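Local coordinates for nucleoprotein (Human coronavirus NL63, PDB 5N4K) that probably packages the positive-strand viral RNA genome into a helical ribonucleocapsid, its N-terminal domain serving as an RNA-binding module, at residues D60-W72 with P83-K97. Residues are numbered along the deposited sequence; the frame is centred on the assembly and turned at random. Where two conformers were deposited one is given.
Sequences DEQIGYWNVQERW and PPKVHFYYLGTGPHK. With SO4 (sulfate ion), chain F; SO4 (sulfate ion), chain D.
Tyr65 OH is both donor and acceptor: it donates to Thr93 O (2.6 Å), in the carbonyl plane on a lone pair, and accepts from His96 N (2.9 Å). Its CG sits between backbone N and carbonyl carbon (chi1 58°), which carries the ring across to residues 93-96, where the type II turn 90-93 passes into the type I turn 94-97; Tyr89 CB lies over one ring face, 3.5 Å from Tyr65 CZ, and the His96 edge points at the Tyr65 face in an offset edge-to-face pair. Tyr90 O accepts Thr93 N, which closes the type II turn, and also Thr93 OG1. Paired backbone bonds join Tyr65 with Tyr89, Asn67 with His87 and Gln69 with Lys85. These are the two longest, adjacent strands of the antiparallel sheet in the coronavirus nucleocapsid N-terminal domain, a hairpin flanked by strands 108-112 and 35-37. On the face of Trp66, Val68, Val86 and Phe88, Phe88 CB stands over the indole six-membered ring, 3.5 Å from its centroid, while Trp66 NE1 bonds Leu51 O. Toward the hairpin end, Gln69 OE1 receives a nearly straight bond from His87 NE2 (3.1 Å, 168°), in the imidazole plane. Two sulfates, probably from the crystallisation liquor, bind here, at a site that could suit RNA phosphates. The bend of Arg71 at chi3 (61°) brings its guanidinium over Lys85 CE, with NH1 bonded in its own plane to Pro83 O (2.8 Å); NE reaches O1 of the chain F sulfate, whose O2 takes Lys85 NZ (2.6 Å). Gln69 NE2 and Arg73 also bond sulfate, and Arg71 NH2 turns to O3 of the chain D sulfate.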
loop_
_atom_site.group_PDB
_atom_site.type_symbol
_atom_site.label_atom_id
_atom_site.label_comp_id
_atom_site.label_asym_id
_atom_site.label_seq_id
_atom_site.Cartn_x
_atom_site.Cartn_y
_atom_site.Cartn_z
ATOM N N ASP A 60 -23.895 -6.213 8.660
ATOM C CA ASP A 60 -23.244 -5.035 9.115
ATOM C C ASP A 60 -21.784 -4.932 8.665
ATOM O O ASP A 60 -21.163 -3.871 8.767
ATOM C CB ASP A 60 -23.497 -4.738 10.600
ATOM C CG ASP A 60 -23.034 -5.779 11.525
ATOM O OD1 ASP A 60 -22.056 -6.443 11.214
ATOM O OD2 ASP A 60 -23.644 -5.946 12.638
ATOM N N GLU A 61 -21.240 -5.986 8.078
ATOM C CA GLU A 61 -19.842 -6.060 7.654
ATOM C C GLU A 61 -19.652 -5.791 6.178
ATOM O O GLU A 61 -18.524 -5.941 5.688
ATOM C CB GLU A 61 -19.224 -7.389 8.048
ATOM C CG GLU A 61 -19.106 -7.576 9.530
ATOM C CD GLU A 61 -18.583 -8.960 9.954
ATOM O OE1 GLU A 61 -19.164 -9.959 9.417
ATOM O OE2 GLU A 61 -17.637 -9.015 10.826
ATOM N N GLN A 62 -20.662 -5.385 5.429
ATOM C CA GLN A 62 -20.541 -5.198 3.973
ATOM C C GLN A 62 -20.050 -3.769 3.702
ATOM O O GLN A 62 -20.722 -2.881 3.232
ATOM C CB GLN A 62 -21.827 -5.454 3.229
ATOM C CG GLN A 62 -22.479 -6.840 3.481
ATOM C CD GLN A 62 -21.487 -7.962 3.312
ATOM O OE1 GLN A 62 -20.983 -8.117 2.200
ATOM N NE2 GLN A 62 -21.206 -8.661 4.312
ATOM N N ILE A 63 -18.762 -3.567 4.047
ATOM C CA ILE A 63 -18.162 -2.234 4.090
ATOM C C ILE A 63 -16.616 -2.411 4.016
ATOM O O ILE A 63 -16.075 -3.333 4.629
ATOM C CB ILE A 63 -18.613 -1.502 5.385
ATOM C CG1 ILE A 63 -18.001 -0.106 5.439
ATOM C CG2 ILE A 63 -18.338 -2.321 6.632
ATOM C CD1 ILE A 63 -18.778 0.773 6.436
ATOM N N GLY A 64 -15.956 -1.482 3.330
ATOM C CA GLY A 64 -14.514 -1.541 3.283
ATOM C C GLY A 64 -14.006 -0.570 2.282
ATOM O O GLY A 64 -14.540 0.513 2.067
ATOM N N TYR A 65 -12.870 -0.958 1.664
ATOM C CA TYR A 65 -12.214 -0.068 0.702
ATOM C C TYR A 65 -11.541 -0.832 -0.433
ATOM O O TYR A 65 -11.180 -2.003 -0.261
ATOM C CB TYR A 65 -11.130 0.890 1.396
ATOM C CG TYR A 65 -10.047 0.101 2.132
ATOM C CD1 TYR A 65 -10.220 -0.390 3.413
ATOM C CD2 TYR A 65 -8.832 -0.198 1.502
ATOM C CE1 TYR A 65 -9.216 -1.108 4.090
ATOM C CE2 TYR A 65 -7.854 -0.894 2.149
ATOM C CZ TYR A 65 -8.043 -1.363 3.410
ATOM O OH TYR A 65 -7.071 -2.146 3.996
ATOM N N TRP A 66 -11.390 -0.112 -1.535
ATOM C CA TRP A 66 -10.542 -0.527 -2.675
ATOM C C TRP A 66 -9.248 0.249 -2.607
ATOM O O TRP A 66 -9.259 1.436 -2.516
ATOM C CB TRP A 66 -11.264 -0.321 -3.970
ATOM C CG TRP A 66 -12.448 -1.177 -4.191
ATOM C CD1 TRP A 66 -13.740 -0.907 -3.815
ATOM C CD2 TRP A 66 -12.496 -2.479 -4.799
ATOM N NE1 TRP A 66 -14.558 -1.901 -4.164
ATOM C CE2 TRP A 66 -13.834 -2.905 -4.758
ATOM C CE3 TRP A 66 -11.536 -3.322 -5.317
ATOM C CZ2 TRP A 66 -14.225 -4.143 -5.281
ATOM C CZ3 TRP A 66 -11.910 -4.577 -5.830
ATOM C CH2 TRP A 66 -13.220 -4.963 -5.791
ATOM N N ASN A 67 -8.140 -0.468 -2.642
ATOM C CA ASN A 67 -6.791 0.129 -2.545
ATOM C C ASN A 67 -6.164 0.140 -3.972
ATOM O O ASN A 67 -6.060 -0.921 -4.592
ATOM C CB ASN A 67 -5.910 -0.714 -1.611
ATOM C CG ASN A 67 -4.731 0.022 -1.120
ATOM O OD1 ASN A 67 -4.819 1.188 -0.827
ATOM N ND2 ASN A 67 -3.629 -0.693 -1.018
ATOM N N VAL A 68 -5.805 1.288 -4.417
ATOM C CA VAL A 68 -5.200 1.442 -5.744
ATOM C C VAL A 68 -3.766 1.010 -5.773
ATOM O O VAL A 68 -2.972 1.440 -4.913
ATOM C CB VAL A 68 -5.389 2.881 -6.208
ATOM C CG1 VAL A 68 -4.676 3.169 -7.546
ATOM C CG2 VAL A 68 -6.812 3.352 -6.280
ATOM N N GLN A 69 -3.440 0.231 -6.790
ATOM C CA GLN A 69 -2.065 -0.213 -7.146
ATOM C C GLN A 69 -1.713 0.482 -8.497
ATOM O O GLN A 69 -2.336 0.157 -9.514
ATOM C CB GLN A 69 -2.102 -1.738 -7.311
ATOM C CG GLN A 69 -0.771 -2.437 -7.727
ATOM C CD GLN A 69 -0.873 -3.806 -8.324
ATOM O OE1 GLN A 69 -1.868 -4.537 -8.200
ATOM N NE2 GLN A 69 0.220 -4.220 -8.973
ATOM N N GLU A 70 -0.774 1.395 -8.488
ATOM C CA GLU A 70 -0.266 2.014 -9.744
ATOM C C GLU A 70 0.613 0.956 -10.409
ATOM O O GLU A 70 1.308 0.209 -9.736
ATOM C CB GLU A 70 0.509 3.273 -9.343
ATOM C CG GLU A 70 0.882 4.182 -10.453
ATOM C CD GLU A 70 1.508 5.498 -9.990
ATOM O OE1 GLU A 70 1.521 5.829 -8.757
ATOM O OE2 GLU A 70 2.027 6.206 -10.877
ATOM N N ARG A 71 0.562 0.870 -11.754
ATOM C CA ARG A 71 1.203 -0.185 -12.532
ATOM C C ARG A 71 1.954 0.448 -13.755
ATOM O O ARG A 71 1.440 1.348 -14.366
ATOM C CB ARG A 71 0.157 -1.180 -13.057
ATOM C CG ARG A 71 -0.442 -1.925 -11.879
ATOM C CD ARG A 71 -1.554 -2.794 -12.381
ATOM N NE ARG A 71 -1.132 -3.831 -13.373
ATOM C CZ ARG A 71 -1.565 -4.015 -14.617
ATOM N NH1 ARG A 71 -2.389 -3.270 -15.295
ATOM N NH2 ARG A 71 -1.080 -5.070 -15.272
ATOM N N TRP A 72 3.211 0.098 -13.931
ATOM C CA TRP A 72 3.983 0.611 -15.089
ATOM C C TRP A 72 5.087 -0.320 -15.307
ATOM O O TRP A 72 5.718 -0.743 -14.332
ATOM C CB TRP A 72 4.514 2.022 -14.870
ATOM C CG TRP A 72 5.473 2.232 -13.683
ATOM C CD1 TRP A 72 5.133 2.656 -12.411
ATOM C CD2 TRP A 72 6.914 2.049 -13.674
ATOM N NE1 TRP A 72 6.274 2.716 -11.625
ATOM C CE2 TRP A 72 7.365 2.338 -12.364
ATOM C CE3 TRP A 72 7.856 1.631 -14.635
ATOM C CZ2 TRP A 72 8.726 2.267 -12.001
ATOM C CZ3 TRP A 72 9.202 1.552 -14.269
ATOM C CH2 TRP A 72 9.620 1.859 -12.958
ATOM N N PRO A 83 -3.078 0.482 -16.837
ATOM C CA PRO A 83 -4.232 0.723 -16.020
ATOM C C PRO A 83 -3.954 0.238 -14.603
ATOM O O PRO A 83 -3.374 -0.791 -14.348
ATOM C CB PRO A 83 -5.305 -0.123 -16.652
ATOM C CG PRO A 83 -4.902 -0.108 -18.107
ATOM C CD PRO A 83 -3.446 -0.284 -18.073
ATOM N N PRO A 84 -4.411 1.066 -13.647
ATOM C CA PRO A 84 -4.213 0.630 -12.262
ATOM C C PRO A 84 -5.092 -0.533 -11.899
ATOM O O PRO A 84 -6.129 -0.757 -12.522
ATOM C CB PRO A 84 -4.554 1.869 -11.428
ATOM C CG PRO A 84 -5.301 2.726 -12.289
ATOM C CD PRO A 84 -4.944 2.430 -13.722
ATOM N N LYS A 85 -4.686 -1.294 -10.896
ATOM C CA LYS A 85 -5.520 -2.286 -10.299
ATOM C C LYS A 85 -6.029 -1.768 -8.941
ATOM O O LYS A 85 -5.449 -0.890 -8.337
ATOM C CB LYS A 85 -4.807 -3.614 -10.105
ATOM C CG LYS A 85 -4.661 -4.405 -11.417
ATOM C CD LYS A 85 -3.808 -5.646 -11.199
ATOM C CE LYS A 85 -3.632 -6.284 -12.554
ATOM N NZ LYS A 85 -2.666 -7.428 -12.493
ATOM N N VAL A 86 -7.182 -2.287 -8.545
ATOM C CA VAL A 86 -7.715 -2.034 -7.206
ATOM C C VAL A 86 -8.015 -3.346 -6.517
ATOM O O VAL A 86 -8.573 -4.275 -7.126
ATOM C CB VAL A 86 -8.964 -1.106 -7.243
ATOM C CG1 VAL A 86 -8.585 0.311 -7.613
ATOM C CG2 VAL A 86 -10.067 -1.627 -8.178
ATOM N N HIS A 87 -7.694 -3.427 -5.229
ATOM C CA HIS A 87 -7.971 -4.635 -4.434
ATOM C C HIS A 87 -8.868 -4.281 -3.254
ATOM O O HIS A 87 -8.643 -3.246 -2.590
ATOM C CB HIS A 87 -6.651 -5.214 -3.888
ATOM C CG HIS A 87 -5.639 -5.589 -4.914
ATOM N ND1 HIS A 87 -5.457 -6.884 -5.281
ATOM C CD2 HIS A 87 -4.776 -4.845 -5.576
ATOM C CE1 HIS A 87 -4.541 -6.930 -6.224
ATOM N NE2 HIS A 87 -4.087 -5.717 -6.416
ATOM N N PHE A 88 -9.845 -5.149 -2.969
ATOM C CA PHE A 88 -10.828 -4.833 -1.941
ATOM C C PHE A 88 -10.422 -5.441 -0.620
ATOM O O PHE A 88 -9.997 -6.625 -0.532
ATOM C CB PHE A 88 -12.190 -5.456 -2.319
ATOM C CG PHE A 88 -13.190 -5.289 -1.203
ATOM C CD1 PHE A 88 -13.858 -4.084 -1.073
ATOM C CD2 PHE A 88 -13.417 -6.282 -0.291
ATOM C CE1 PHE A 88 -14.728 -3.863 -0.016
ATOM C CE2 PHE A 88 -14.280 -6.084 0.788
ATOM C CZ PHE A 88 -14.906 -4.873 0.911
ATOM N N TYR A 89 -10.645 -4.693 0.445
ATOM C CA TYR A 89 -10.449 -5.143 1.805
ATOM C C TYR A 89 -11.603 -4.644 2.657
ATOM O O TYR A 89 -12.042 -3.523 2.569
ATOM C CB TYR A 89 -9.142 -4.570 2.364
ATOM C CG TYR A 89 -7.925 -4.978 1.591
ATOM C CD1 TYR A 89 -7.472 -4.211 0.533
ATOM C CD2 TYR A 89 -7.228 -6.129 1.966
ATOM C CE1 TYR A 89 -6.326 -4.612 -0.202
ATOM C CE2 TYR A 89 -6.134 -6.492 1.219
ATOM C CZ TYR A 89 -5.764 -5.754 0.205
ATOM O OH TYR A 89 -4.574 -6.122 -0.551
ATOM N N TYR A 90 -12.080 -5.514 3.551
ATOM C CA TYR A 90 -13.104 -5.133 4.525
ATOM C C TYR A 90 -12.566 -4.094 5.483
ATOM O O TYR A 90 -11.388 -4.092 5.829
ATOM C CB TYR A 90 -13.593 -6.416 5.259
ATOM C CG TYR A 90 -14.343 -7.380 4.317
ATOM C CD1 TYR A 90 -15.702 -7.184 4.061
ATOM C CD2 TYR A 90 -13.742 -8.477 3.769
ATOM C CE1 TYR A 90 -16.399 -8.000 3.183
ATOM C CE2 TYR A 90 -14.376 -9.310 2.910
ATOM C CZ TYR A 90 -15.699 -9.053 2.620
ATOM O OH TYR A 90 -16.368 -9.889 1.727
ATOM N N LEU A 91 -13.464 -3.317 6.015
ATOM C CA LEU A 91 -13.113 -2.296 6.993
ATOM C C LEU A 91 -12.397 -2.937 8.186
ATOM O O LEU A 91 -12.824 -3.929 8.728
ATOM C CB LEU A 91 -14.386 -1.536 7.455
ATOM C CG LEU A 91 -14.138 -0.371 8.412
ATOM C CD1 LEU A 91 -13.348 0.744 7.819
ATOM C CD2 LEU A 91 -15.532 0.155 8.781
ATOM N N GLY A 92 -11.264 -2.329 8.577
ATOM C CA GLY A 92 -10.449 -2.863 9.674
ATOM C C GLY A 92 -9.610 -4.026 9.339
ATOM O O GLY A 92 -9.061 -4.673 10.267
ATOM N N THR A 93 -9.390 -4.269 8.037
ATOM C CA THR A 93 -8.502 -5.307 7.540
ATOM C C THR A 93 -7.633 -4.708 6.466
ATOM O O THR A 93 -7.831 -3.586 6.084
ATOM C CB THR A 93 -9.269 -6.514 7.012
ATOM O OG1 THR A 93 -9.773 -6.222 5.681
ATOM C CG2 THR A 93 -10.469 -6.922 7.948
ATOM N N GLY A 94 -6.675 -5.518 5.997
ATOM C CA GLY A 94 -5.831 -5.113 4.846
ATOM C C GLY A 94 -4.728 -4.153 5.208
ATOM O O GLY A 94 -4.427 -3.937 6.391
ATOM N N PRO A 95 -4.080 -3.601 4.190
ATOM C CA PRO A 95 -2.940 -2.658 4.386
ATOM C C PRO A 95 -3.326 -1.442 5.106
ATOM O O PRO A 95 -2.458 -0.768 5.699
ATOM C CB PRO A 95 -2.470 -2.402 2.968
ATOM C CG PRO A 95 -3.655 -2.665 2.082
ATOM C CD PRO A 95 -4.369 -3.788 2.752
ATOM N N HIS A 96 -4.608 -1.020 5.087
ATOM C CA HIS A 96 -5.135 0.169 5.777
ATOM C C HIS A 96 -6.108 -0.228 6.862
ATOM O O HIS A 96 -7.114 0.456 7.079
ATOM C CB HIS A 96 -5.764 1.151 4.793
ATOM C CG HIS A 96 -4.831 1.620 3.738
ATOM N ND1 HIS A 96 -3.723 2.396 4.030
ATOM C CD2 HIS A 96 -4.783 1.407 2.405
ATOM C CE1 HIS A 96 -3.079 2.662 2.900
ATOM N NE2 HIS A 96 -3.710 2.104 1.910
ATOM N N LYS A 97 -5.733 -1.256 7.648
ATOM C CA LYS A 97 -6.589 -1.725 8.723
ATOM C C LYS A 97 -6.816 -0.692 9.809
ATOM O O LYS A 97 -7.811 -0.795 10.515
ATOM C CB LYS A 97 -6.084 -3.041 9.366
ATOM C CG LYS A 97 -4.843 -2.891 10.239
ATOM C CD LYS A 97 -4.387 -4.239 10.802
ATOM C CE LYS A 97 -5.345 -4.801 11.851
ATOM N NZ LYS A 97 -4.851 -5.968 12.668
HETATM S S SO4 F . 0.769 -6.626 -11.943
HETATM O O1 SO4 F . 1.269 -5.635 -12.918
HETATM O O2 SO4 F . -0.574 -6.299 -11.440
HETATM O O3 SO4 F . 1.632 -6.429 -10.777
HETATM O O4 SO4 F . 0.688 -8.022 -12.461
HETATM S S SO4 D . -0.968 -5.951 -19.368
HETATM O O1 SO4 D . -1.432 -4.653 -19.873
HETATM O O2 SO4 D . -2.158 -6.826 -19.414
HETATM O O3 SO4 D . -0.442 -5.808 -17.976
HETATM O O4 SO4 D . 0.158 -6.506 -20.150
HETATM O O HOH W 1 -18.942 -9.806 1.323
HETATM O O HOH W 2 -3.486 -3.495 -2.033
#